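Sister chromatid cohesion protein (Chaetomium thermophilum, PDB 5T8V) probably acts as a cohesin loader that helps place cohesin on chromatin, this chain being the C-terminal HEAT-repeat fragment of the longer protein. Local coordinates at residues Asp164-Pro169 against Pro195-Ala200; Ile234-Ala239 against Lys249-Arg254; Ser671-Ile676 against Lys707-Leu712; Phe902-Arg907 against Thr934-Tyr939; Val925-Trp930 against Gly984-Leu989. All blocks are in the same frame, centred on the assembly; numbering follows the deposited sequence.

Interaction 1. Residues Asp164-Pro169 against Pro195-Ala200; sequences DGIIMP and PLMTDA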
# COMPACT_ATOMS: atom_id res chain seq x y z
N ASP A 164 -26.27 10.06 -46.07
CA ASP A 164 -25.95 11.47 -45.85
C ASP A 164 -27.21 12.33 -45.73
O ASP A 164 -27.25 13.26 -44.93
CB ASP A 164 -25.07 12.00 -46.99
CG ASP A 164 -23.64 11.51 -46.90
OD1 ASP A 164 -23.17 11.23 -45.78
OD2 ASP A 164 -22.98 11.42 -47.96
N GLY A 165 -28.24 12.02 -46.51
CA GLY A 165 -29.34 12.94 -46.70
C GLY A 165 -30.61 12.65 -45.92
O GLY A 165 -31.49 13.52 -45.84
N ILE A 166 -30.74 11.45 -45.34
CA ILE A 166 -31.99 11.08 -44.68
C ILE A 166 -31.71 10.40 -43.34
O ILE A 166 -32.13 10.88 -42.29
CB ILE A 166 -32.84 10.18 -45.59
CG1 ILE A 166 -33.21 10.96 -46.87
CG2 ILE A 166 -34.09 9.71 -44.86
CD1 ILE A 166 -34.13 10.23 -47.83
N ILE A 167 -31.00 9.27 -43.38
CA ILE A 167 -30.85 8.44 -42.18
C ILE A 167 -30.17 9.22 -41.07
O ILE A 167 -30.70 9.36 -39.96
CB ILE A 167 -30.07 7.15 -42.52
CG1 ILE A 167 -30.80 6.37 -43.63
CG2 ILE A 167 -29.93 6.27 -41.29
CD1 ILE A 167 -29.95 5.29 -44.27
N MET A 168 -28.98 9.76 -41.35
CA MET A 168 -28.24 10.49 -40.33
C MET A 168 -28.98 11.75 -39.87
O MET A 168 -29.19 11.90 -38.65
CB MET A 168 -26.84 10.83 -40.85
CG MET A 168 -26.02 9.60 -41.25
SD MET A 168 -25.57 8.53 -39.87
CE MET A 168 -24.43 9.58 -38.97
N PRO A 169 -29.39 12.66 -40.75
CA PRO A 169 -30.09 13.86 -40.26
C PRO A 169 -31.39 13.55 -39.52
O PRO A 169 -31.77 14.30 -38.62
CB PRO A 169 -30.34 14.68 -41.53
CG PRO A 169 -30.21 13.71 -42.66
CD PRO A 169 -29.21 12.70 -42.21
N PRO A 195 -41.51 3.05 -44.05
CA PRO A 195 -41.22 2.20 -45.21
C PRO A 195 -39.96 2.60 -45.96
O PRO A 195 -39.23 1.73 -46.45
CB PRO A 195 -42.48 2.37 -46.08
CG PRO A 195 -43.55 2.72 -45.11
CD PRO A 195 -42.89 3.55 -44.05
N LEU A 196 -39.69 3.90 -46.05
CA LEU A 196 -38.45 4.36 -46.67
C LEU A 196 -37.23 3.82 -45.93
O LEU A 196 -36.28 3.32 -46.54
CB LEU A 196 -38.43 5.88 -46.72
CG LEU A 196 -37.21 6.54 -47.34
CD1 LEU A 196 -37.13 6.24 -48.83
CD2 LEU A 196 -37.26 8.04 -47.10
N MET A 197 -37.25 3.93 -44.60
CA MET A 197 -36.15 3.40 -43.79
C MET A 197 -35.98 1.91 -44.03
O MET A 197 -34.86 1.42 -44.22
CB MET A 197 -36.41 3.68 -42.31
CG MET A 197 -36.53 5.16 -41.97
SD MET A 197 -35.07 6.10 -42.43
CE MET A 197 -34.85 7.10 -40.97
N THR A 198 -37.08 1.15 -44.01
CA THR A 198 -36.99 -0.28 -44.27
C THR A 198 -36.36 -0.54 -45.63
O THR A 198 -35.49 -1.41 -45.76
CB THR A 198 -38.38 -0.92 -44.20
OG1 THR A 198 -38.91 -0.75 -42.88
CG2 THR A 198 -38.32 -2.41 -44.53
N ASP A 199 -36.77 0.20 -46.66
CA ASP A 199 -36.17 0.05 -47.98
C ASP A 199 -34.66 0.27 -47.92
O ASP A 199 -33.89 -0.51 -48.49
CB ASP A 199 -36.81 1.03 -48.96
CG ASP A 199 -38.30 0.79 -49.15
OD1 ASP A 199 -38.86 -0.06 -48.42
OD2 ASP A 199 -38.90 1.45 -50.01
N ALA A 200 -34.23 1.32 -47.22
CA ALA A 200 -32.80 1.59 -47.10
C ALA A 200 -32.07 0.43 -46.42
O ALA A 200 -31.05 -0.05 -46.92
CB ALA A 200 -32.58 2.89 -46.33

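Interaction 2. Residues Ile234-Ala239 against Lys249-Arg254; sequences IETANA and KFDGFR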
# COMPACT_ATOMS: atom_id res chain seq x y z
N ILE A 234 -24.00 6.48 -35.90
CA ILE A 234 -25.28 7.18 -35.97
C ILE A 234 -25.70 7.60 -34.57
O ILE A 234 -25.50 6.87 -33.59
CB ILE A 234 -26.33 6.27 -36.63
CG1 ILE A 234 -27.68 6.98 -36.73
CG2 ILE A 234 -26.48 4.96 -35.85
CD1 ILE A 234 -28.69 6.24 -37.58
N GLU A 235 -26.29 8.79 -34.46
CA GLU A 235 -26.67 9.35 -33.16
C GLU A 235 -28.15 9.09 -32.90
O GLU A 235 -29.01 9.96 -33.07
CB GLU A 235 -26.34 10.84 -33.10
CG GLU A 235 -25.02 11.14 -32.42
CD GLU A 235 -24.96 12.55 -31.86
OE1 GLU A 235 -25.29 13.50 -32.61
OE2 GLU A 235 -24.60 12.69 -30.68
N THR A 236 -28.44 7.87 -32.47
CA THR A 236 -29.75 7.56 -31.93
C THR A 236 -30.04 8.46 -30.74
O THR A 236 -29.14 8.88 -30.01
CB THR A 236 -29.80 6.09 -31.51
OG1 THR A 236 -29.63 5.25 -32.66
CG2 THR A 236 -31.13 5.75 -30.85
N ALA A 237 -31.32 8.78 -30.55
CA ALA A 237 -31.72 9.64 -29.45
C ALA A 237 -31.69 8.87 -28.13
O ALA A 237 -31.73 7.63 -28.10
CB ALA A 237 -33.12 10.20 -29.69
N ASN A 238 -31.62 9.62 -27.04
CA ASN A 238 -31.57 9.03 -25.71
C ASN A 238 -32.81 8.19 -25.45
O ASN A 238 -32.75 6.96 -25.45
CB ASN A 238 -31.42 10.13 -24.64
CG ASN A 238 -30.28 11.08 -24.94
OD1 ASN A 238 -29.44 10.81 -25.79
ND2 ASN A 238 -30.26 12.21 -24.23
N ALA A 239 -33.95 8.85 -25.23
CA ALA A 239 -35.22 8.19 -25.01
C ALA A 239 -36.13 8.41 -26.21
O ALA A 239 -35.88 9.29 -27.05
CB ALA A 239 -35.90 8.71 -23.74
N LYS A 249 -35.30 1.42 -34.97
CA LYS A 249 -35.06 1.39 -36.40
C LYS A 249 -33.62 1.80 -36.71
O LYS A 249 -32.89 1.10 -37.44
CB LYS A 249 -36.07 2.32 -37.10
CG LYS A 249 -36.32 2.04 -38.57
CD LYS A 249 -36.99 0.68 -38.79
CE LYS A 249 -37.09 0.36 -40.27
NZ LYS A 249 -37.59 -1.02 -40.52
N PHE A 250 -33.18 2.92 -36.13
CA PHE A 250 -31.80 3.35 -36.30
C PHE A 250 -30.83 2.30 -35.75
O PHE A 250 -29.77 2.05 -36.34
CB PHE A 250 -31.58 4.70 -35.62
CG PHE A 250 -32.41 5.81 -36.21
CD1 PHE A 250 -32.23 6.21 -37.52
CD2 PHE A 250 -33.36 6.46 -35.44
CE1 PHE A 250 -32.98 7.23 -38.06
CE2 PHE A 250 -34.12 7.49 -35.98
CZ PHE A 250 -33.93 7.87 -37.29
N ASP A 251 -31.18 1.68 -34.61
CA ASP A 251 -30.37 0.56 -34.14
C ASP A 251 -30.20 -0.48 -35.24
O ASP A 251 -29.10 -0.99 -35.47
CB ASP A 251 -30.99 -0.08 -32.90
CG ASP A 251 -30.96 0.83 -31.68
OD1 ASP A 251 -30.29 1.89 -31.74
OD2 ASP A 251 -31.58 0.47 -30.66
N GLY A 252 -31.29 -0.80 -35.94
CA GLY A 252 -31.19 -1.71 -37.07
C GLY A 252 -30.18 -1.24 -38.09
O GLY A 252 -29.41 -2.05 -38.63
N PHE A 253 -30.15 0.06 -38.37
CA PHE A 253 -29.12 0.57 -39.26
C PHE A 253 -27.72 0.27 -38.72
O PHE A 253 -26.85 -0.21 -39.46
CB PHE A 253 -29.30 2.07 -39.49
CG PHE A 253 -30.33 2.39 -40.52
CD1 PHE A 253 -30.08 2.18 -41.86
CD2 PHE A 253 -31.56 2.91 -40.15
CE1 PHE A 253 -31.03 2.47 -42.81
CE2 PHE A 253 -32.51 3.21 -41.09
CZ PHE A 253 -32.25 2.99 -42.43
N ARG A 254 -27.49 0.56 -37.44
CA ARG A 254 -26.19 0.27 -36.84
C ARG A 254 -25.79 -1.18 -37.07
O ARG A 254 -24.66 -1.48 -37.48
CB ARG A 254 -26.23 0.60 -35.35
CG ARG A 254 -24.89 0.99 -34.74
CD ARG A 254 -25.09 1.62 -33.37
NE ARG A 254 -25.87 0.77 -32.47
CZ ARG A 254 -26.38 1.17 -31.31
NH1 ARG A 254 -26.20 2.42 -30.89
NH2 ARG A 254 -27.07 0.32 -30.57

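Interaction 3. Residues Ser671-Ile676 against Lys707-Leu712; sequences SALGLI and KRAMKL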
# COMPACT_ATOMS: atom_id res chain seq x y z
N SER A 671 -0.54 3.35 4.26
CA SER A 671 -1.59 2.68 3.49
C SER A 671 -1.64 1.19 3.80
O SER A 671 -2.72 0.58 3.83
CB SER A 671 -1.38 2.92 2.00
OG SER A 671 -1.48 4.30 1.68
N ALA A 672 -0.47 0.58 4.03
CA ALA A 672 -0.43 -0.82 4.43
C ALA A 672 -1.34 -1.07 5.62
O ALA A 672 -1.93 -2.15 5.73
CB ALA A 672 1.01 -1.23 4.77
N LEU A 673 -1.47 -0.09 6.52
CA LEU A 673 -2.44 -0.22 7.60
C LEU A 673 -3.86 -0.32 7.05
O LEU A 673 -4.66 -1.13 7.52
CB LEU A 673 -2.32 0.96 8.56
CG LEU A 673 -0.99 1.08 9.31
CD1 LEU A 673 -0.99 2.32 10.18
CD2 LEU A 673 -0.72 -0.16 10.14
N GLY A 674 -4.19 0.50 6.05
CA GLY A 674 -5.50 0.39 5.42
C GLY A 674 -5.75 -1.00 4.87
O GLY A 674 -6.82 -1.59 5.09
N LEU A 675 -4.77 -1.55 4.14
CA LEU A 675 -4.93 -2.90 3.62
C LEU A 675 -5.13 -3.91 4.74
O LEU A 675 -6.00 -4.78 4.65
CB LEU A 675 -3.73 -3.28 2.76
CG LEU A 675 -3.47 -2.42 1.52
CD1 LEU A 675 -2.41 -3.08 0.66
CD2 LEU A 675 -4.75 -2.18 0.71
N ILE A 676 -4.32 -3.81 5.80
CA ILE A 676 -4.50 -4.68 6.96
C ILE A 676 -5.94 -4.60 7.45
O ILE A 676 -6.58 -5.62 7.76
CB ILE A 676 -3.50 -4.31 8.07
CG1 ILE A 676 -2.08 -4.71 7.64
CG2 ILE A 676 -3.87 -4.99 9.39
CD1 ILE A 676 -0.99 -4.25 8.59
N LYS A 707 -0.27 7.19 14.60
CA LYS A 707 -1.63 7.57 14.94
C LYS A 707 -2.64 6.66 14.26
O LYS A 707 -3.58 6.16 14.89
CB LYS A 707 -1.86 9.04 14.56
CG LYS A 707 -0.96 10.01 15.31
CD LYS A 707 -0.86 11.37 14.62
CE LYS A 707 -2.08 12.23 14.87
NZ LYS A 707 -1.89 13.62 14.36
N ARG A 708 -2.45 6.41 12.96
CA ARG A 708 -3.36 5.52 12.24
C ARG A 708 -3.34 4.12 12.86
O ARG A 708 -4.40 3.52 13.10
CB ARG A 708 -2.97 5.46 10.76
CG ARG A 708 -3.84 4.52 9.95
CD ARG A 708 -3.70 4.78 8.46
NE ARG A 708 -4.67 4.01 7.68
CZ ARG A 708 -4.90 4.17 6.39
NH1 ARG A 708 -4.23 5.09 5.70
NH2 ARG A 708 -5.81 3.43 5.77
N ALA A 709 -2.14 3.59 13.12
CA ALA A 709 -2.03 2.24 13.66
C ALA A 709 -2.72 2.11 15.01
O ALA A 709 -3.29 1.06 15.32
CB ALA A 709 -0.56 1.85 13.79
N MET A 710 -2.70 3.16 15.84
CA MET A 710 -3.33 3.07 17.14
C MET A 710 -4.82 3.38 17.10
O MET A 710 -5.55 2.93 17.99
CB MET A 710 -2.63 4.00 18.14
CG MET A 710 -2.58 5.46 17.76
SD MET A 710 -1.64 6.43 18.96
CE MET A 710 0.01 5.74 18.78
N LYS A 711 -5.30 4.11 16.09
CA LYS A 711 -6.74 4.20 15.88
C LYS A 711 -7.30 2.86 15.44
O LYS A 711 -8.30 2.37 16.00
CB LYS A 711 -7.05 5.29 14.85
CG LYS A 711 -8.47 5.83 14.91
CD LYS A 711 -8.67 6.74 16.12
CE LYS A 711 -10.08 7.32 16.16
NZ LYS A 711 -10.30 8.20 17.33
N LEU A 712 -6.67 2.24 14.44
CA LEU A 712 -7.04 0.88 14.06
C LEU A 712 -6.98 -0.06 15.26
O LEU A 712 -7.89 -0.87 15.47
CB LEU A 712 -6.12 0.39 12.94
CG LEU A 712 -6.25 -1.08 12.52
CD1 LEU A 712 -7.63 -1.36 11.96
CD2 LEU A 712 -5.18 -1.44 11.51

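Interaction 4. Residues Phe902-Arg907 against Thr934-Tyr939; sequences FLTDVR and TLLGTY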
# COMPACT_ATOMS: atom_id res chain seq x y z
N PHE A 902 -6.23 2.46 65.09
CA PHE A 902 -5.76 1.82 63.86
C PHE A 902 -4.32 2.21 63.57
O PHE A 902 -3.45 1.35 63.38
CB PHE A 902 -6.67 2.20 62.69
CG PHE A 902 -6.27 1.58 61.38
CD1 PHE A 902 -6.67 0.30 61.05
CD2 PHE A 902 -5.48 2.29 60.48
CE1 PHE A 902 -6.30 -0.27 59.84
CE2 PHE A 902 -5.11 1.73 59.28
CZ PHE A 902 -5.52 0.45 58.96
N LEU A 903 -4.04 3.52 63.53
CA LEU A 903 -2.68 3.99 63.30
C LEU A 903 -1.71 3.38 64.32
O LEU A 903 -0.68 2.81 63.94
CB LEU A 903 -2.64 5.52 63.38
CG LEU A 903 -3.04 6.29 62.12
CD1 LEU A 903 -4.39 5.84 61.58
CD2 LEU A 903 -3.06 7.78 62.41
N THR A 904 -2.04 3.49 65.61
CA THR A 904 -1.16 2.97 66.65
C THR A 904 -0.84 1.49 66.41
O THR A 904 0.33 1.09 66.39
CB THR A 904 -1.82 3.17 68.02
OG1 THR A 904 -2.04 4.56 68.24
CG2 THR A 904 -0.93 2.62 69.13
N ASP A 905 -1.88 0.67 66.23
CA ASP A 905 -1.67 -0.75 66.00
C ASP A 905 -0.79 -0.99 64.78
O ASP A 905 0.16 -1.78 64.83
CB ASP A 905 -3.01 -1.46 65.84
CG ASP A 905 -3.84 -1.43 67.11
OD1 ASP A 905 -3.26 -1.42 68.21
OD2 ASP A 905 -5.09 -1.41 67.00
N VAL A 906 -1.09 -0.31 63.67
CA VAL A 906 -0.31 -0.49 62.45
C VAL A 906 1.16 -0.21 62.72
O VAL A 906 2.04 -0.98 62.31
CB VAL A 906 -0.86 0.40 61.32
CG1 VAL A 906 0.10 0.43 60.14
CG2 VAL A 906 -2.22 -0.10 60.88
N ARG A 907 1.46 0.89 63.42
CA ARG A 907 2.85 1.20 63.72
C ARG A 907 3.49 0.12 64.57
O ARG A 907 4.62 -0.31 64.30
CB ARG A 907 2.96 2.56 64.42
CG ARG A 907 4.39 2.91 64.81
CD ARG A 907 4.53 4.38 65.18
NE ARG A 907 3.74 4.72 66.36
CZ ARG A 907 3.68 5.94 66.89
NH1 ARG A 907 4.36 6.94 66.35
NH2 ARG A 907 2.94 6.16 67.97
N THR A 934 3.10 11.32 62.13
CA THR A 934 2.60 12.69 61.97
C THR A 934 1.10 12.75 62.21
O THR A 934 0.61 13.69 62.85
CB THR A 934 2.94 13.23 60.58
OG1 THR A 934 2.38 12.39 59.57
CG2 THR A 934 4.45 13.32 60.40
N LEU A 935 0.35 11.77 61.70
CA LEU A 935 -1.08 11.73 61.99
C LEU A 935 -1.33 11.60 63.49
O LEU A 935 -2.12 12.34 64.07
CB LEU A 935 -1.75 10.59 61.23
CG LEU A 935 -2.03 10.87 59.75
CD1 LEU A 935 -1.06 10.11 58.87
CD2 LEU A 935 -3.46 10.52 59.39
N LEU A 936 -0.65 10.65 64.13
CA LEU A 936 -0.62 10.61 65.58
C LEU A 936 0.18 11.79 66.11
O LEU A 936 0.82 12.54 65.37
CB LEU A 936 -0.02 9.29 66.07
CG LEU A 936 -0.76 7.99 65.73
CD1 LEU A 936 0.02 6.79 66.24
CD2 LEU A 936 -2.17 7.99 66.30
N GLY A 937 0.16 11.95 67.43
CA GLY A 937 0.90 13.02 68.06
C GLY A 937 2.25 12.59 68.60
O GLY A 937 3.05 13.42 69.02
N THR A 938 2.52 11.29 68.58
CA THR A 938 3.70 10.73 69.21
C THR A 938 4.81 10.48 68.19
O THR A 938 4.55 10.15 67.03
CB THR A 938 3.37 9.42 69.93
OG1 THR A 938 2.90 8.45 68.98
CG2 THR A 938 2.31 9.64 70.99
N TYR A 939 6.05 10.66 68.64
CA TYR A 939 7.23 10.33 67.84
C TYR A 939 8.27 9.57 68.64
O TYR A 939 9.33 9.24 68.09
CB TYR A 939 7.86 11.61 67.27
CG TYR A 939 6.91 12.48 66.49
CD1 TYR A 939 6.12 13.43 67.13
CD2 TYR A 939 6.80 12.36 65.11
CE1 TYR A 939 5.24 14.23 66.42
CE2 TYR A 939 5.92 13.16 64.39
CZ TYR A 939 5.15 14.09 65.05
OH TYR A 939 4.28 14.89 64.35

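Interaction 5. Residues Val925-Trp930 against Gly984-Leu989; sequences VMACLW and GKHCNL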
# COMPACT_ATOMS: atom_id res chain seq x y z
N VAL A 925 8.31 1.48 53.92
CA VAL A 925 7.79 1.23 55.26
C VAL A 925 8.24 2.31 56.23
O VAL A 925 7.51 2.69 57.15
CB VAL A 925 8.19 -0.17 55.76
CG1 VAL A 925 9.67 -0.27 55.92
CG2 VAL A 925 7.50 -0.47 57.07
N MET A 926 9.47 2.81 56.06
CA MET A 926 9.93 3.91 56.91
C MET A 926 9.12 5.16 56.65
O MET A 926 8.69 5.85 57.59
CB MET A 926 11.42 4.16 56.67
CG MET A 926 12.02 5.24 57.58
SD MET A 926 11.99 4.80 59.33
CE MET A 926 13.28 3.55 59.39
N ALA A 927 8.89 5.48 55.37
CA ALA A 927 7.99 6.58 55.03
C ALA A 927 6.64 6.41 55.71
O ALA A 927 6.12 7.34 56.33
CB ALA A 927 7.83 6.67 53.52
N CYS A 928 6.07 5.21 55.62
CA CYS A 928 4.78 4.95 56.25
C CYS A 928 4.85 5.18 57.75
O CYS A 928 3.92 5.76 58.34
CB CYS A 928 4.34 3.52 55.94
SG CYS A 928 2.62 3.17 56.34
N LEU A 929 5.94 4.75 58.40
CA LEU A 929 6.10 5.00 59.82
C LEU A 929 6.06 6.50 60.12
O LEU A 929 5.32 6.94 61.01
CB LEU A 929 7.42 4.40 60.31
CG LEU A 929 7.50 2.88 60.46
CD1 LEU A 929 8.93 2.46 60.78
CD2 LEU A 929 6.54 2.38 61.53
N TRP A 930 6.85 7.29 59.40
CA TRP A 930 6.84 8.73 59.60
C TRP A 930 5.43 9.29 59.45
O TRP A 930 4.97 10.08 60.29
CB TRP A 930 7.79 9.41 58.62
CG TRP A 930 7.73 10.91 58.65
CD1 TRP A 930 7.42 11.74 57.61
CD2 TRP A 930 7.98 11.77 59.78
NE1 TRP A 930 7.46 13.05 58.01
CE2 TRP A 930 7.81 13.10 59.33
CE3 TRP A 930 8.34 11.55 61.11
CZ2 TRP A 930 7.98 14.20 60.18
CZ3 TRP A 930 8.51 12.64 61.94
CH2 TRP A 930 8.33 13.95 61.47
N GLY A 984 16.82 9.16 58.71
CA GLY A 984 17.23 10.49 58.32
C GLY A 984 16.63 10.93 57.00
O GLY A 984 16.37 12.12 56.80
N LYS A 985 16.38 9.99 56.09
CA LYS A 985 15.82 10.34 54.79
C LYS A 985 14.37 10.78 54.92
O LYS A 985 13.97 11.80 54.35
CB LYS A 985 15.94 9.15 53.83
CG LYS A 985 15.33 9.42 52.45
CD LYS A 985 15.60 8.28 51.49
CE LYS A 985 14.97 8.53 50.13
NZ LYS A 985 15.73 7.88 49.03
N HIS A 986 13.56 10.02 55.66
CA HIS A 986 12.12 10.26 55.70
C HIS A 986 11.68 11.06 56.91
O HIS A 986 10.89 12.00 56.77
CB HIS A 986 11.38 8.92 55.67
CG HIS A 986 11.56 8.16 54.39
ND1 HIS A 986 10.82 8.43 53.26
CD2 HIS A 986 12.41 7.16 54.06
CE1 HIS A 986 11.20 7.62 52.29
NE2 HIS A 986 12.16 6.84 52.75
N CYS A 987 12.16 10.72 58.10
CA CYS A 987 11.71 11.34 59.35
C CYS A 987 12.89 12.04 60.01
O CYS A 987 13.82 11.39 60.50
CB CYS A 987 11.12 10.29 60.28
SG CYS A 987 12.05 8.75 60.38
N ASN A 988 12.85 13.37 60.02
CA ASN A 988 13.86 14.17 60.70
C ASN A 988 13.29 14.64 62.03
O ASN A 988 12.40 15.50 62.06
CB ASN A 988 14.30 15.35 59.83
CG ASN A 988 15.78 15.67 59.99
OD1 ASN A 988 16.58 14.82 60.36
ND2 ASN A 988 16.14 16.92 59.70
N LEU A 989 13.78 14.06 63.12
CA LEU A 989 13.28 14.36 64.46
C LEU A 989 14.02 15.54 65.09
O LEU A 989 14.49 15.47 66.22
CB LEU A 989 13.39 13.12 65.33
CG LEU A 989 12.61 11.89 64.84
CD1 LEU A 989 12.99 10.66 65.65
CD2 LEU A 989 11.11 12.14 64.92

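Interaction 1. Residues Asp164-Pro169 against Pro195-Ala200
I166 and I167 of helix 149-172 meet L196, M197 and A200 of helix 190-213 in a buried, apolar helix-helix contact in the N-terminal part of this HEAT-repeat chain. The two short segments cross with a signed angle of -108° and axes 11.1 Å apart at closest approach, a steep crossing that limits the contact to a few side chains. I166 and L196 come tip to tip, with CD1 of I166 3.9 Å from CD2 of L196. In the isoleucine, CG1 stands beside the backbone N (chi1 -62°) and the chain beyond it is extended, which carries CD1 out to L196. CG2 of I166 lies near SD of M197, and CG1 of I167 is 4.4 Å from that SD. M197 thus touches both isoleucines with its thioether. I167 sends its CD1 on to the methyl of A200, 4.1 Å from CB. Helix 247-267 packs against the contact: F253 lies on both I167 and A200, and F250 on M197. I127 of helix 120-136 also packs on L196. On the flank of helix 190-213, D199 is held by a salt bridge to R128. Across the contact itself the chemistry is methyl against methyl and methyl against sulfur, which suggests that fit and exclusion of water, rather than directional bonds, account for this contact.

Interaction 2. Residues Ile234-Ala239 against Lys249-Arg254
I234 packs its CD1 end on F250 and gives the apolar part of this contact. Its CD1 lies 3.5 Å from CD1 of F250 and also touches CB of that residue, the two side chains crossing at about a right angle with the methyl oblique to the ring. CG1 of I234 is anti to the backbone N (chi1 -179°), which carries CD1 out to the phenylalanine, while CG2 is left near the aliphatic CD of R254, at 4.4 Å. T236 adds a looser contact. Its OG1 sits 3.6 Å from CB of F250 and 3.5 Å from OD1 of D251. Charge adds a little on the helix side: NH2 of R254 is a long 3.8 Å from OD1 of D251, which lies above the guanidinium plane where no N-H points at it, and this nitrogen bonds instead to the carbonyl of T294. Beyond the pair, I234 and F250 both pack on A171 of helix 149-172, and the carbonyl of E235 is held by R174. The arrangement is that of an interhelical connection in an alpha-helical repeat protein: the irregular chain following helix 218-232 folds over the side of helix 247-267, the next helix in sequence.

Interaction 3. Residues Ser671-Ile676 against Lys707-Leu712
R708 runs its side chain alongside L673, in the opposite direction, to reach the backbone of G674 on the neighbouring helix. The chain leaves with CG anti to the backbone N (chi1 179°) and stays extended to NE. CB starts the contact at 3.8 Å from CD1 of L673, and CG comes to 3.6 Å from the same methyl. CD is near both that methyl and CB of L673, 4.1 Å from the latter. NE then stands 3.9 Å from CB of L673 and begins to pass over G674. At CZ the neighbour is the N of G674, which lies over one face of the guanidinium group. NH2 sits beside CA and N of G674; both nitrogens are donors, so this is proximity without a bond. The charge is met elsewhere: NH1 forms a salt bridge with D670, one turn before G674. Deeper in the interface CD1 of L673 also touches CB of A709, at 3.7 Å. One turn further on, CD2 of L712 approaches CG2 of I676 at 4.3 Å, and V694 of helix 685-696 packs on both these residues. The two segments run almost parallel, at 16° with axes 9.8 Å apart, and helix 685-696 lies between their helices in sequence. Such side-by-side placing of every second helix is the usual stacking in an alpha-solenoid, consistent with the HEAT repeats of this protein, here within the PDS5-like sequence region.

Interaction 4. Residues Phe902-Arg907 against Thr934-Tyr939
R907 grips T938 end-on with two nitrogens, one to each of two oxygens. NH2 donates almost straight (177°) to OG1, at a doubtfully short 2.5 Å, while NH1 gives a 3.3 Å bond to O of T938. Both oxygens lie in the guanidinium plane, but NH1 stands well above the plane of the carbonyl it serves. CD1 of L936 lies over one face of the same group, 3.5 Å from NH2. L936 also packs on helix 900-910, its CD1 3.6 Å from OG1 of T904 and its CD2 3.9 Å from CB of L903; L903 goes on to meet L935. A bend at chi3 (64°) brings the guanidinium there, and OG of S933 is hydrogen-bonded to NH1. Replacing R907 by a leucine removes the donors and would probably leave OG1 and O of T938 without these bonds and the turn after L935 freer to move. Farther out, R907 packs on L929 and I932 of helix 919-935, whose helical backbone ends just before L936. The contact thus fastens helix 900-910 to the short link from helix 919-935 into helix 940-960, with Y939 at the N-cap of the latter.

Interaction 5. Residues Val925-Trp930 against Gly984-Leu989
W930 and A927, on helix 919-935, run beside the end of helix 969-986, their CA atoms 5.5 Å from that of C987 and 5.6 Å from that of H986 respectively, just where the chain leaves helical angles at C987. W930 holds CG anti to the backbone N (chi1 173°), which brings a face of the indole against this turn. CA of C987 lies over the six-membered ring in a CH-pi contact, 4.1 Å from its centroid and 25° off the normal. The carbonyl O of H986 sits over the indole too, 3.6 Å from CD1. At the far end of the ring, CZ3 meets CD2 of L989 at 4.0 Å. H986 turns one face of its imidazole to the backbone of A927, whose CB is 3.5 Å from ND1; CG of K985 covers the opposite face, and a weak hydrogen bond joins NE2 to D923. M926 folds back so that its SD lies 4.1 Å from SG of C987. Trimming W930 to an alanine would probably open a gap beside C987 and leave L989 without its aromatic neighbour. On another side of helix 919-935, L929 packs on R907 and L910 of helix 900-910. The contact packs helix 919-935 against the C-terminal end of helix 969-986, a helix-helix contact within the alpha-solenoid.

How the interactions relate
The five contacts follow the chain from its N-terminal portion toward its C-terminal portion and fall into two clusters with interaction 3 between them. Interactions 1 and 2 have centres 12 Å apart and meet directly, K249 reaching T198, so that helices 149-172, 190-213 and 247-267 form one packed group. Interactions 4 and 5, 13 Å apart, share helix 919-935, and their segments alternate in sequence; Y939 of the first lies against W930 and L989 of the second. Interaction 3 is near the centre of the chain, about 51 Å between centres from both interactions 2 and 5. Interactions 1 and 4 are 115 Å apart, in keeping with an elongated solenoid in which these are local contacts at separate places.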